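Local coordinates for protein adenosine kinase, putative (Trypanosoma brucei, PDB 3OTX) that probably transfers a phosphate group from ATP to adenosine, yielding AMP and ADP in the purine salvage pathway, at residues E149-S153 against P154-R158; Q205-S208 against A209-G212; L308-A312 against V313-L317; L42-R45 against Q46-I49. The protein carries 1 engineered substitution. One frame throughout, in Å; residues are numbered along the deposited sequence.

How the contacts relate
The four contacts are local joints at helix ends in one PfkB-type, ribokinase-like chain, and along the sequence they run in the order contact 4, contact 1, contact 2, contact 3. Contact 4 lies in the loop between strand 39-41, an outermost strand of the five-stranded sheet, and helix 49-54. Contacts 1 (helices 148-151 and 154-162) and 3 (helix 300-311, before 317-332) pack on strands of the ten-stranded sheet; contact 2, joining helices 201-206 and 208-214, lies against helix 225-235. None touches another. Contacts 2 and 4 approach to about 10 Å between nearest atoms, whereas contacts 3 and 4, about 40 Å apart between centres, lie on opposite sides of the chain's centre. Each thus lies where a helix starts or ends, in separate parts of the fold.

Contact 1: residues E149-S153 against P154-R158; sequences EHMRS and PAVVR
H150 swings its CG anti to the backbone N (chi1 -174°), while V156 holds CG2 anti to its carbonyl carbon; the methyl thereby comes over one face of the imidazole, 3.3 Å from V156 CG2 to H150 NE2. The two side chains cross at about a right angle within a helix-to-helix joint, where helix 148-151 gives way to helix 154-162 and S153 is the N-cap. The other branch of V156, CG1, lies 3.5 Å from M151 O and touches the methyl end of M151. S153 folds OG back between its own N and carbonyl carbon (chi1 70°), and OG donates to H150 O at 2.6 Å, in the carbonyl plane on a lone pair. S153 N bonds to the same oxygen, so two donors grip H150 O and tie the end of one helix to the cap of the next. Beyond the joint, NE2 of the histidine bonds to A113 O in strand 111-116, which, with the methyl over its face, would restrain the ring's rotation; M151 and V156 pack on Y11 of strand 10-13. On the new helix's first turn, V157 N meets S153 O at 3.0 Å, nearly straight at 171°, while V157 CG2 rests 3.7 Å from R152 O.

Contact 2: residues Q205-S208 against A209-G212; sequences QFFS and AQLG
F206 O reaches Q210 through two waters: water 2 donates to F206 O at 2.8 Å and accepts from Q210 NE2, while water 1 gives F206 O a weak bond, donates to Q210 OE1 and accepts from A209 N at 3.0 Å. Both ends of the amide and a first-turn N-H are therefore linked to the last helical carbonyl before the break. F207 comes next, the residue that leaves helix 201-206 and serves as N-cap of helix 208-214; its side chain is about 8 Å from that of the adenosine-binding F171. Q210 bends at chi2 (94°) and curls back beside it, setting OE1 3.3 Å from F207 CA and NE2 3.6 Å from F207 CD2. The amide nitrogen sits at the edge of the phenyl ring, near its plane, with the two flat groups turned 50° apart; this is edge contact rather than stacking. F207 O then accepts from L211 N at 2.9 Å, and S208 O from G212 N at 2.8 Å, the first i to i+4 bonds of the new helix. L211 CB lies alongside F207 O on the same turn. Around the joint, F207 lies against F202 of helix 201-206 and T174 in a loop, while L211 packs inward on M204, on L173, and on F231 and M234 of helix 225-235, where S208 also meets M234.

Contact 3: residues L308-A312 against V313-L317; sequences LSAYA and VGKDL
A310 O takes V313 N and K315 N, each at 3.2 Å, from opposite faces of its carbonyl plane, while Y311 O receives G314 N at 3.0 Å from well above its own plane. V313 tucks CG2 between its backbone N and carbonyl carbon (chi1 -69° for CG1), leaving that methyl 3.3 Å from A310 O and 3.5 Å from S309 O. K315 CB and CG both lie 3.5 Å from A310 O. The nested pair of bonds, K315 N to A310 O enclosing G314 N to Y311 O, is a Schellman motif ending helix 300-311, with G314 at positive phi as the C-prime residue. Past it the chain heads for helix 317-332, whose N-cap D316 bonds through OD2 to R319 N. Y311 and L317 lie side by side and point the same way: L317 CD2 approaches the phenol at its edge, in the ring plane, 3.9 Å from Y311 CE1. Water 3 sits over the centre of one ring face, 3.6 Å above it, donating to both Y311 O and K315 O. Inward, Y311 rests on I165 of strand 165-169 and L193 of strand 193-197, and A310 on C320 and T323 of helix 317-332.

Contact 4: residues L42-R45 against Q46-I49; sequences LSER and QKGI
Q46 starts its run with CB 3.6 Å from L42 CD1, the two side chains sliding past each other in opposite directions; the same leucine methyl also reaches I49 CG2 at 3.9 Å. CG, held beside the backbone N (chi1 -65°), passes R45 C, and a bend at chi2 (73°) turns the amide back toward S43. Q46 CD lies 3.6 Å from S43 OG. Q46 OE1 then takes two bonds from one residue: S43 N almost head-on at 2.9 Å, and S43 OG at 2.7 Å, tilted 29° from the amide plane. At the other corner, Q46 NE2 is packed 3.4 Å from R45 CG and donates to Y32 O, so the amide is fixed at both ends. Meanwhile Q46 N bonds to S43 O and K47 N to E44 O, the i to i+3 bonds of a short 3-10 turn. E44 and K47 lie side by side and point the same way, E44 OE2 beside K47 CD, and Q46 to I49 form a type II turn leading to helix 49-54. L42 and I49 both lie on V137 of strand 133-141. With three hydrogen bonds on a buried amide, the polar end of Q46 is satisfied without a charge, whereas E44 OE2 and K47 NZ, 4.3 Å apart, are linked through water 4, whose bond to NZ is weak, and probably keep some direct attraction.

Contact 1: residues E149-S153 against P154-R158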
ATOM      1  N   GLU A 149     -15.598  13.881   9.562  1.00 17.24           N
ATOM      2  CA  GLU A 149     -15.836  15.244   9.056  1.00 17.45           C
ATOM      3  C   GLU A 149     -14.992  15.459   7.793  1.00 18.15           C
ATOM      4  O   GLU A 149     -15.482  15.968   6.753  1.00 18.96           O
ATOM      5  CB  GLU A 149     -15.500  16.317  10.102  1.00 21.10           C
ATOM      6  CG  GLU A 149     -16.454  16.397  11.304  1.00 37.00           C
ATOM      7  CD  GLU A 149     -16.594  15.091  12.110  1.00 41.04           C
ATOM      8  OE1 GLU A 149     -15.592  14.365  12.350  1.00 25.86           O
ATOM      9  OE2 GLU A 149     -17.740  14.797  12.514  1.00 49.55           O
ATOM     10  N   HIS A 150     -13.730  15.052   7.849  1.00 16.58           N
ATOM     11  CA  HIS A 150     -12.894  15.224   6.671  1.00 16.41           C
ATOM     12  C   HIS A 150     -13.397  14.373   5.505  1.00 14.18           C
ATOM     13  O   HIS A 150     -13.391  14.806   4.355  1.00 13.85           O
ATOM     14  CB  HIS A 150     -11.429  14.867   6.985  1.00 14.21           C
ATOM     15  CG  HIS A 150     -10.500  15.156   5.843  1.00 12.19           C
ATOM     16  ND1 HIS A 150     -10.207  16.437   5.431  1.00 16.11           N
ATOM     17  CD2 HIS A 150      -9.860  14.322   4.975  1.00 15.48           C
ATOM     18  CE1 HIS A 150      -9.405  16.390   4.379  1.00 18.25           C
ATOM     19  NE2 HIS A 150      -9.185  15.119   4.078  1.00 16.14           N
ATOM     20  N   MET A 151     -13.800  13.140   5.792  1.00 13.76           N
ATOM     21  CA  MET A 151     -14.324  12.257   4.734  1.00 13.66           C
ATOM     22  C   MET A 151     -15.554  12.829   3.996  1.00 16.47           C
ATOM     23  O   MET A 151     -15.772  12.491   2.839  1.00 20.76           O
ATOM     24  CB  MET A 151     -14.680  10.882   5.295  1.00 16.45           C
ATOM     25  CG  MET A 151     -13.466  10.077   5.798  1.00 15.08           C
ATOM     26  SD  MET A 151     -12.172   9.809   4.541  1.00 15.51           S
ATOM     27  CE  MET A 151     -13.073   8.905   3.293  1.00 18.91           C
ATOM     28  N   ARG A 152     -16.305  13.704   4.656  1.00 17.65           N
ATOM     29  CA  ARG A 152     -17.534  14.282   4.080  1.00 18.84           C
ATOM     30  C   ARG A 152     -17.268  15.686   3.575  1.00 20.48           C
ATOM     31  O   ARG A 152     -18.200  16.351   3.106  1.00 21.73           O
ATOM     32  CB  ARG A 152     -18.661  14.342   5.137  1.00 21.51           C
ATOM     33  CG  ARG A 152     -19.144  12.986   5.575  1.00 28.00           C
ATOM     34  CD  ARG A 152     -20.388  13.083   6.434  1.00 31.83           C
ATOM     35  NE  ARG A 152     -20.138  13.810   7.669  1.00 32.44           N
ATOM     36  CZ  ARG A 152     -19.944  13.238   8.851  1.00 38.25           C
ATOM     37  NH1 ARG A 152     -19.994  11.918   8.978  1.00 42.46           N
ATOM     38  NH2 ARG A 152     -19.716  13.993   9.911  1.00 47.29           N
ATOM     39  N   SER A 153     -16.017  16.150   3.685  1.00 18.46           N
ATOM     40  CA  SER A 153     -15.643  17.503   3.289  1.00 21.29           C
ATOM     41  C   SER A 153     -15.689  17.655   1.768  1.00 21.63           C
ATOM     42  O   SER A 153     -15.514  16.677   1.053  1.00 19.56           O
ATOM     43  CB  SER A 153     -14.251  17.869   3.821  1.00 21.33           C
ATOM     44  OG  SER A 153     -13.233  17.151   3.151  1.00 19.85           O
ATOM     45  N   PRO A 154     -15.931  18.882   1.270  1.00 23.77           N
ATOM     46  CA  PRO A 154     -16.064  19.101  -0.186  1.00 25.96           C
ATOM     47  C   PRO A 154     -14.886  18.573  -1.015  1.00 26.30           C
ATOM     48  O   PRO A 154     -15.122  17.936  -2.048  1.00 22.19           O
ATOM     49  CB  PRO A 154     -16.187  20.635  -0.308  1.00 28.41           C
ATOM     50  CG  PRO A 154     -16.792  21.054   0.998  1.00 31.64           C
ATOM     51  CD  PRO A 154     -16.287  20.080   2.052  1.00 25.73           C
ATOM     52  N   ALA A 155     -13.648  18.825  -0.570  1.00 25.80           N
ATOM     53  CA  ALA A 155     -12.447  18.392  -1.292  1.00 25.64           C
ATOM     54  C   ALA A 155     -12.386  16.875  -1.453  1.00 20.33           C
ATOM     55  O   ALA A 155     -12.048  16.378  -2.536  1.00 23.25           O
ATOM     56  CB  ALA A 155     -11.188  18.904  -0.607  1.00 29.72           C
ATOM     57  N   VAL A 156     -12.736  16.149  -0.391  1.00 16.48           N
ATOM     58  CA  VAL A 156     -12.734  14.681  -0.423  1.00 15.34           C
ATOM     59  C   VAL A 156     -13.901  14.118  -1.263  1.00 15.89           C
ATOM     60  O   VAL A 156     -13.716  13.221  -2.066  1.00 15.13           O
ATOM     61  CB  VAL A 156     -12.702  14.095   0.996  1.00 16.47           C
ATOM     62  CG1 VAL A 156     -12.825  12.531   1.000  1.00 15.87           C
ATOM     63  CG2 VAL A 156     -11.403  14.561   1.701  1.00 18.28           C
ATOM     64  N   VAL A 157     -15.093  14.674  -1.089  1.00 19.02           N
ATOM     65  CA  VAL A 157     -16.248  14.167  -1.867  1.00 19.93           C
ATOM     66  C   VAL A 157     -16.057  14.471  -3.359  1.00 19.38           C
ATOM     67  O   VAL A 157     -16.363  13.636  -4.222  1.00 17.89           O
ATOM     68  CB  VAL A 157     -17.573  14.714  -1.322  1.00 21.85           C
ATOM     69  CG1 VAL A 157     -18.733  14.306  -2.235  1.00 26.81           C
ATOM     70  CG2 VAL A 157     -17.801  14.201   0.107  1.00 23.88           C
ATOM     71  N   ARG A 158     -15.517  15.649  -3.658  1.00 17.50           N
ATOM     72  CA  ARG A 158     -15.185  16.022  -5.034  1.00 20.18           C
ATOM     73  C   ARG A 158     -14.192  15.038  -5.611  1.00 18.43           C
ATOM     74  O   ARG A 158     -14.376  14.542  -6.726  1.00 19.92           O
ATOM     75  CB  ARG A 158     -14.606  17.444  -5.058  1.00 24.51           C
ATOM     76  CG  ARG A 158     -14.000  17.869  -6.398  1.00 39.89           C
ATOM     77  CD  ARG A 158     -13.219  19.171  -6.223  1.00 56.60           C
ATOM     78  NE  ARG A 158     -12.597  19.638  -7.461  1.00 67.27           N
ATOM     79  CZ  ARG A 158     -11.912  20.776  -7.579  1.00 70.67           C
ATOM     80  NH1 ARG A 158     -11.755  21.580  -6.534  1.00 71.01           N
ATOM     81  NH2 ARG A 158     -11.383  21.115  -8.749  1.00 69.55           N
TER

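Contact 2: residues Q205-S208 against A209-G212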
ATOM      1  N   GLN A 205      -4.747 -11.112  11.222  1.00 20.34           N
ATOM      2  CA  GLN A 205      -4.738 -11.646  12.584  1.00 21.33           C
ATOM      3  C   GLN A 205      -5.613 -10.850  13.552  1.00 20.93           C
ATOM      4  O   GLN A 205      -6.372 -11.452  14.319  1.00 22.42           O
ATOM      5  CB  GLN A 205      -3.307 -11.748  13.113  1.00 23.84           C
ATOM      6  CG  GLN A 205      -2.441 -12.721  12.316  1.00 31.60           C
ATOM      7  CD  GLN A 205      -0.927 -12.464  12.460  1.00 38.93           C
ATOM      8  OE1 GLN A 205      -0.485 -11.396  12.908  1.00 31.84           O
ATOM      9  NE2 GLN A 205      -0.130 -13.455  12.070  1.00 42.55           N
ATOM     10  N   PHE A 206      -5.568  -9.517  13.466  1.00 20.95           N
ATOM     11  CA  PHE A 206      -6.177  -8.639  14.472  1.00 19.45           C
ATOM     12  C   PHE A 206      -7.259  -7.672  13.970  1.00 17.65           C
ATOM     13  O   PHE A 206      -7.944  -7.045  14.788  1.00 21.28           O
ATOM     14  CB  PHE A 206      -5.080  -7.844  15.175  1.00 19.78           C
ATOM     15  CG  PHE A 206      -4.064  -8.711  15.863  1.00 24.65           C
ATOM     16  CD1 PHE A 206      -4.395  -9.408  17.023  1.00 29.67           C
ATOM     17  CD2 PHE A 206      -2.775  -8.825  15.358  1.00 26.65           C
ATOM     18  CE1 PHE A 206      -3.453 -10.219  17.668  1.00 37.74           C
ATOM     19  CE2 PHE A 206      -1.827  -9.626  15.989  1.00 27.30           C
ATOM     20  CZ  PHE A 206      -2.169 -10.326  17.157  1.00 34.73           C
ATOM     21  N   PHE A 207      -7.371  -7.517  12.642  1.00 17.09           N
ATOM     22  CA  PHE A 207      -8.382  -6.641  12.022  1.00 17.42           C
ATOM     23  C   PHE A 207      -9.243  -7.412  11.021  1.00 17.49           C
ATOM     24  O   PHE A 207      -9.660  -6.872  10.004  1.00 16.43           O
ATOM     25  CB  PHE A 207      -7.697  -5.417  11.397  1.00 16.65           C
ATOM     26  CG  PHE A 207      -6.933  -4.614  12.401  1.00 15.25           C
ATOM     27  CD1 PHE A 207      -5.608  -4.959  12.715  1.00 19.91           C
ATOM     28  CD2 PHE A 207      -7.550  -3.609  13.126  1.00 19.03           C
ATOM     29  CE1 PHE A 207      -4.891  -4.228  13.689  1.00 22.26           C
ATOM     30  CE2 PHE A 207      -6.859  -2.880  14.108  1.00 17.57           C
ATOM     31  CZ  PHE A 207      -5.522  -3.191  14.385  1.00 14.65           C
ATOM     32  N   SER A 208      -9.513  -8.677  11.336  1.00 18.06           N
ATOM     33  CA  SER A 208     -10.262  -9.531  10.433  1.00 19.19           C
ATOM     34  C   SER A 208     -11.731  -9.088  10.340  1.00 18.84           C
ATOM     35  O   SER A 208     -12.315  -9.219   9.281  1.00 19.81           O
ATOM     36  CB  SER A 208     -10.139 -11.005  10.812  1.00 22.72           C
ATOM     37  OG  SER A 208     -10.744 -11.271  12.064  1.00 25.38           O
ATOM     38  N   ALA A 209     -12.302  -8.540  11.419  1.00 19.13           N
ATOM     39  CA  ALA A 209     -13.702  -8.085  11.358  1.00 20.12           C
ATOM     40  C   ALA A 209     -13.817  -6.932  10.374  1.00 19.54           C
ATOM     41  O   ALA A 209     -14.740  -6.908   9.527  1.00 18.95           O
ATOM     42  CB  ALA A 209     -14.232  -7.680  12.738  1.00 22.82           C
ATOM     43  N   GLN A 210     -12.885  -5.991  10.482  1.00 15.75           N
ATOM     44  CA  GLN A 210     -12.847  -4.829   9.579  1.00 15.10           C
ATOM     45  C   GLN A 210     -12.617  -5.273   8.138  1.00 16.88           C
ATOM     46  O   GLN A 210     -13.281  -4.814   7.204  1.00 15.12           O
ATOM     47  CB  GLN A 210     -11.733  -3.871   9.995  1.00 14.91           C
ATOM     48  CG  GLN A 210     -12.027  -3.193  11.345  1.00 17.23           C
ATOM     49  CD  GLN A 210     -11.400  -3.919  12.526  1.00 19.76           C
ATOM     50  OE1 GLN A 210     -11.229  -5.140  12.535  1.00 18.87           O
ATOM     51  NE2 GLN A 210     -11.048  -3.152  13.533  1.00 23.89           N
ATOM     52  N   LEU A 211     -11.634  -6.154   7.952  1.00 16.30           N
ATOM     53  CA  LEU A 211     -11.377  -6.693   6.629  1.00 13.90           C
ATOM     54  C   LEU A 211     -12.626  -7.382   6.075  1.00 16.03           C
ATOM     55  O   LEU A 211     -12.982  -7.190   4.903  1.00 17.58           O
ATOM     56  CB  LEU A 211     -10.187  -7.679   6.683  1.00 16.98           C
ATOM     57  CG  LEU A 211      -9.784  -8.339   5.366  1.00 16.86           C
ATOM     58  CD1 LEU A 211      -9.406  -7.323   4.296  1.00 20.22           C
ATOM     59  CD2 LEU A 211      -8.598  -9.336   5.599  1.00 18.24           C
ATOM     60  N   GLY A 212     -13.306  -8.149   6.913  1.00 16.68           N
ATOM     61  CA  GLY A 212     -14.528  -8.838   6.479  1.00 18.48           C
ATOM     62  C   GLY A 212     -15.639  -7.898   6.028  1.00 17.12           C
ATOM     63  O   GLY A 212     -16.417  -8.247   5.137  1.00 20.29           O
TER
HETATM   64  O   HOH W   1     -11.124  -7.801  14.093  1.00 20.45           O
HETATM   65  O   HOH W   2      -9.517  -4.889  15.676  1.00 21.68           O

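Contact 3: residues L308-A312 against V313-L317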
ATOM      1  N   LEU A 308      -1.518  -0.034 -10.865  1.00 15.98           N
ATOM      2  CA  LEU A 308      -2.554   1.007 -11.017  1.00 15.08           C
ATOM      3  C   LEU A 308      -2.309   1.902 -12.210  1.00 16.37           C
ATOM      4  O   LEU A 308      -3.278   2.320 -12.863  1.00 18.14           O
ATOM      5  CB  LEU A 308      -2.596   1.878  -9.771  1.00 15.49           C
ATOM      6  CG  LEU A 308      -3.277   1.247  -8.583  1.00 17.72           C
ATOM      7  CD1 LEU A 308      -3.050   2.117  -7.308  1.00 15.67           C
ATOM      8  CD2 LEU A 308      -4.758   1.118  -8.849  1.00 22.71           C
ATOM      9  N   SER A 309      -1.038   2.223 -12.494  1.00 15.21           N
ATOM     10  CA  SER A 309      -0.732   3.082 -13.653  1.00 17.69           C
ATOM     11  C   SER A 309      -1.172   2.457 -14.977  1.00 19.03           C
ATOM     12  O   SER A 309      -1.577   3.174 -15.895  1.00 20.66           O
ATOM     13  CB  SER A 309       0.743   3.477 -13.693  1.00 19.51           C
ATOM     14  OG  SER A 309       1.559   2.413 -14.177  1.00 21.39           O
ATOM     15  N   ALA A 310      -1.112   1.130 -15.065  1.00 19.75           N
ATOM     16  CA  ALA A 310      -1.539   0.428 -16.269  1.00 18.58           C
ATOM     17  C   ALA A 310      -3.031   0.202 -16.261  1.00 16.62           C
ATOM     18  O   ALA A 310      -3.665   0.275 -17.315  1.00 18.14           O
ATOM     19  CB  ALA A 310      -0.831  -0.904 -16.376  1.00 20.88           C
ATOM     20  N   TYR A 311      -3.588  -0.064 -15.086  1.00 15.59           N
ATOM     21  CA  TYR A 311      -5.022  -0.347 -14.980  1.00 15.40           C
ATOM     22  C   TYR A 311      -5.792   0.917 -15.373  1.00 15.27           C
ATOM     23  O   TYR A 311      -6.844   0.830 -16.056  1.00 17.57           O
ATOM     24  CB  TYR A 311      -5.407  -0.828 -13.544  1.00 14.48           C
ATOM     25  CG  TYR A 311      -6.788  -1.456 -13.501  1.00 16.54           C
ATOM     26  CD1 TYR A 311      -6.950  -2.833 -13.577  1.00 18.86           C
ATOM     27  CD2 TYR A 311      -7.947  -0.654 -13.482  1.00 20.88           C
ATOM     28  CE1 TYR A 311      -8.214  -3.410 -13.566  1.00 21.50           C
ATOM     29  CE2 TYR A 311      -9.213  -1.226 -13.489  1.00 19.61           C
ATOM     30  CZ  TYR A 311      -9.341  -2.593 -13.519  1.00 22.80           C
ATOM     31  OH  TYR A 311     -10.595  -3.174 -13.540  1.00 26.59           O
ATOM     32  N   ALA A 312      -5.269   2.078 -14.954  1.00 14.21           N
ATOM     33  CA  ALA A 312      -5.901   3.371 -15.219  1.00 15.00           C
ATOM     34  C   ALA A 312      -5.982   3.717 -16.712  1.00 16.69           C
ATOM     35  O   ALA A 312      -6.810   4.539 -17.100  1.00 19.05           O
ATOM     36  CB  ALA A 312      -5.199   4.503 -14.428  1.00 15.86           C
ATOM     37  N   VAL A 313      -5.134   3.099 -17.541  1.00 19.43           N
ATOM     38  CA  VAL A 313      -5.188   3.322 -18.994  1.00 20.82           C
ATOM     39  C   VAL A 313      -5.775   2.141 -19.762  1.00 22.63           C
ATOM     40  O   VAL A 313      -5.609   2.035 -20.982  1.00 24.84           O
ATOM     41  CB  VAL A 313      -3.840   3.790 -19.581  1.00 20.60           C
ATOM     42  CG1 VAL A 313      -3.537   5.202 -19.097  1.00 23.34           C
ATOM     43  CG2 VAL A 313      -2.679   2.815 -19.192  1.00 21.20           C
ATOM     44  N   GLY A 314      -6.460   1.265 -19.025  1.00 21.89           N
ATOM     45  CA  GLY A 314      -7.261   0.186 -19.598  1.00 21.83           C
ATOM     46  C   GLY A 314      -6.485  -1.018 -20.096  1.00 21.50           C
ATOM     47  O   GLY A 314      -6.970  -1.745 -20.942  1.00 22.54           O
ATOM     48  N   LYS A 315      -5.269  -1.236 -19.593  1.00 20.58           N
ATOM     49  CA  LYS A 315      -4.511  -2.411 -20.032  1.00 22.41           C
ATOM     50  C   LYS A 315      -5.085  -3.670 -19.374  1.00 18.66           C
ATOM     51  O   LYS A 315      -5.623  -3.594 -18.245  1.00 20.99           O
ATOM     52  CB  LYS A 315      -3.010  -2.268 -19.701  1.00 23.29           C
ATOM     53  CG  LYS A 315      -2.324  -1.060 -20.303  1.00 25.96           C
ATOM     54  CD  LYS A 315      -2.401  -1.030 -21.801  1.00 27.31           C
ATOM     55  CE  LYS A 315      -1.994   0.323 -22.307  1.00 30.29           C
ATOM     56  NZ  LYS A 315      -2.125   0.405 -23.779  1.00 35.73           N
ATOM     57  N   ASP A 316      -4.977  -4.817 -20.058  1.00 22.47           N
ATOM     58  CA  ASP A 316      -5.435  -6.072 -19.470  1.00 23.15           C
ATOM     59  C   ASP A 316      -4.688  -6.432 -18.193  1.00 22.90           C
ATOM     60  O   ASP A 316      -3.613  -5.864 -17.914  1.00 20.44           O
ATOM     61  CB  ASP A 316      -5.510  -7.231 -20.479  1.00 24.92           C
ATOM     62  CG  ASP A 316      -4.157  -7.854 -20.846  1.00 25.48           C
ATOM     63  OD1 ASP A 316      -4.147  -8.541 -21.885  1.00 31.98           O
ATOM     64  OD2 ASP A 316      -3.134  -7.763 -20.156  1.00 30.81           O
ATOM     65  N   LEU A 317      -5.277  -7.338 -17.416  1.00 22.64           N
ATOM     66  CA  LEU A 317      -4.775  -7.648 -16.074  1.00 21.29           C
ATOM     67  C   LEU A 317      -3.347  -8.153 -16.086  1.00 21.12           C
ATOM     68  O   LEU A 317      -2.567  -7.790 -15.225  1.00 18.79           O
ATOM     69  CB  LEU A 317      -5.674  -8.637 -15.348  1.00 22.43           C
ATOM     70  CG  LEU A 317      -7.021  -8.075 -14.882  1.00 19.35           C
ATOM     71  CD1 LEU A 317      -7.936  -9.222 -14.493  1.00 20.47           C
ATOM     72  CD2 LEU A 317      -6.898  -7.055 -13.743  1.00 20.09           C
TER
HETATM   73  O   HOH W   3      -7.941  -1.931 -17.163  1.00 33.80           O

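Contact 4: residues L42-R45 against Q46-I49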
ATOM      1  N   LEU A  42       3.416   0.565  16.419  1.00 14.68           N
ATOM      2  CA  LEU A  42       4.149   0.871  17.635  1.00 16.53           C
ATOM      3  C   LEU A  42       3.304   0.540  18.859  1.00 17.98           C
ATOM      4  O   LEU A  42       2.125   0.912  18.924  1.00 18.60           O
ATOM      5  CB  LEU A  42       4.505   2.349  17.661  1.00 18.36           C
ATOM      6  CG  LEU A  42       5.206   2.818  18.929  1.00 22.61           C
ATOM      7  CD1 LEU A  42       6.640   2.367  18.862  1.00 16.18           C
ATOM      8  CD2 LEU A  42       5.130   4.345  18.975  1.00 25.21           C
ATOM      9  N   SER A  43       3.898  -0.190  19.797  1.00 16.20           N
ATOM     10  CA  SER A  43       3.246  -0.445  21.076  1.00 18.38           C
ATOM     11  C   SER A  43       4.173  -0.099  22.231  1.00 19.63           C
ATOM     12  O   SER A  43       5.337   0.249  22.039  1.00 18.72           O
ATOM     13  CB  SER A  43       2.834  -1.910  21.170  1.00 21.73           C
ATOM     14  OG  SER A  43       3.962  -2.753  21.408  1.00 23.58           O
ATOM     15  N   GLU A  44       3.660  -0.198  23.462  1.00 18.62           N
ATOM     16  CA  GLU A  44       4.413   0.083  24.637  1.00 19.99           C
ATOM     17  C   GLU A  44       5.689  -0.794  24.663  1.00 22.66           C
ATOM     18  O   GLU A  44       6.708  -0.349  25.112  1.00 22.60           O
ATOM     19  CB  GLU A  44       3.533  -0.190  25.863  1.00 21.23           C
ATOM     20  CG  GLU A  44       4.168   0.157  27.187  1.00 32.92           C
ATOM     21  CD  GLU A  44       4.307   1.655  27.410  1.00 37.10           C
ATOM     22  OE1 GLU A  44       3.758   2.453  26.608  1.00 37.58           O
ATOM     23  OE2 GLU A  44       4.974   2.016  28.403  1.00 45.84           O
ATOM     24  N   ARG A  45       5.615  -2.012  24.113  1.00 23.44           N
ATOM     25  CA  ARG A  45       6.786  -2.894  24.016  1.00 23.12           C
ATOM     26  C   ARG A  45       7.973  -2.205  23.331  1.00 21.48           C
ATOM     27  O   ARG A  45       9.141  -2.451  23.714  1.00 24.63           O
ATOM     28  CB  ARG A  45       6.438  -4.203  23.301  1.00 21.79           C
ATOM     29  CG  ARG A  45       7.605  -5.200  23.155  1.00 20.33           C
ATOM     30  CD  ARG A  45       8.171  -5.666  24.484  1.00 24.02           C
ATOM     31  NE  ARG A  45       9.378  -6.505  24.345  1.00 24.52           N
ATOM     32  CZ  ARG A  45      10.616  -6.046  24.198  1.00 23.72           C
ATOM     33  NH1 ARG A  45      10.866  -4.739  24.206  1.00 25.18           N
ATOM     34  NH2 ARG A  45      11.638  -6.903  24.098  1.00 25.82           N
ATOM     35  N   GLN A  46       7.663  -1.317  22.370  1.00 19.65           N
ATOM     36  CA  GLN A  46       8.706  -0.599  21.628  1.00 21.38           C
ATOM     37  C   GLN A  46       9.062   0.790  22.182  1.00 25.28           C
ATOM     38  O   GLN A  46       9.731   1.564  21.499  1.00 24.56           O
ATOM     39  CB  GLN A  46       8.397  -0.508  20.147  1.00 21.15           C
ATOM     40  CG  GLN A  46       8.375  -1.850  19.397  1.00 20.95           C
ATOM     41  CD  GLN A  46       7.149  -2.690  19.708  1.00 16.89           C
ATOM     42  OE1 GLN A  46       6.028  -2.198  19.714  1.00 20.13           O
ATOM     43  NE2 GLN A  46       7.364  -3.980  19.952  1.00 19.26           N
ATOM     44  N   LYS A  47       8.609   1.096  23.393  1.00 24.70           N
ATOM     45  CA  LYS A  47       8.895   2.392  24.017  1.00 27.88           C
ATOM     46  C   LYS A  47      10.373   2.770  23.821  1.00 25.49           C
ATOM     47  O   LYS A  47      11.258   1.993  24.132  1.00 27.83           O
ATOM     48  CB  LYS A  47       8.540   2.345  25.504  1.00 32.18           C
ATOM     49  CG  LYS A  47       8.714   3.650  26.285  1.00 37.86           C
ATOM     50  CD  LYS A  47       8.430   3.399  27.774  1.00 42.41           C
ATOM     51  CE  LYS A  47       8.785   4.593  28.653  1.00 45.51           C
ATOM     52  NZ  LYS A  47       8.061   4.492  29.953  1.00 39.76           N
ATOM     53  N   GLY A  48      10.607   3.953  23.258  1.00 26.89           N
ATOM     54  CA  GLY A  48      11.958   4.460  23.049  1.00 28.71           C
ATOM     55  C   GLY A  48      12.627   4.165  21.720  1.00 27.50           C
ATOM     56  O   GLY A  48      13.738   4.617  21.470  1.00 31.31           O
ATOM     57  N   ILE A  49      11.961   3.417  20.836  1.00 21.27           N
ATOM     58  CA  ILE A  49      12.627   2.968  19.611  1.00 21.84           C
ATOM     59  C   ILE A  49      13.022   4.113  18.661  1.00 24.61           C
ATOM     60  O   ILE A  49      14.073   4.051  18.028  1.00 26.53           O
ATOM     61  CB  ILE A  49      11.812   1.858  18.872  1.00 20.55           C
ATOM     62  CG1 ILE A  49      12.646   1.179  17.783  1.00 22.87           C
ATOM     63  CG2 ILE A  49      10.473   2.395  18.300  1.00 16.76           C
ATOM     64  CD1 ILE A  49      11.902   0.058  17.016  1.00 25.56           C
TER
HETATM   65  O   HOH W   4       4.690   4.202  29.572  1.00 23.19           O
HETATM   66  O   HOH W   5      11.162  -0.899  24.821  1.00 18.58           O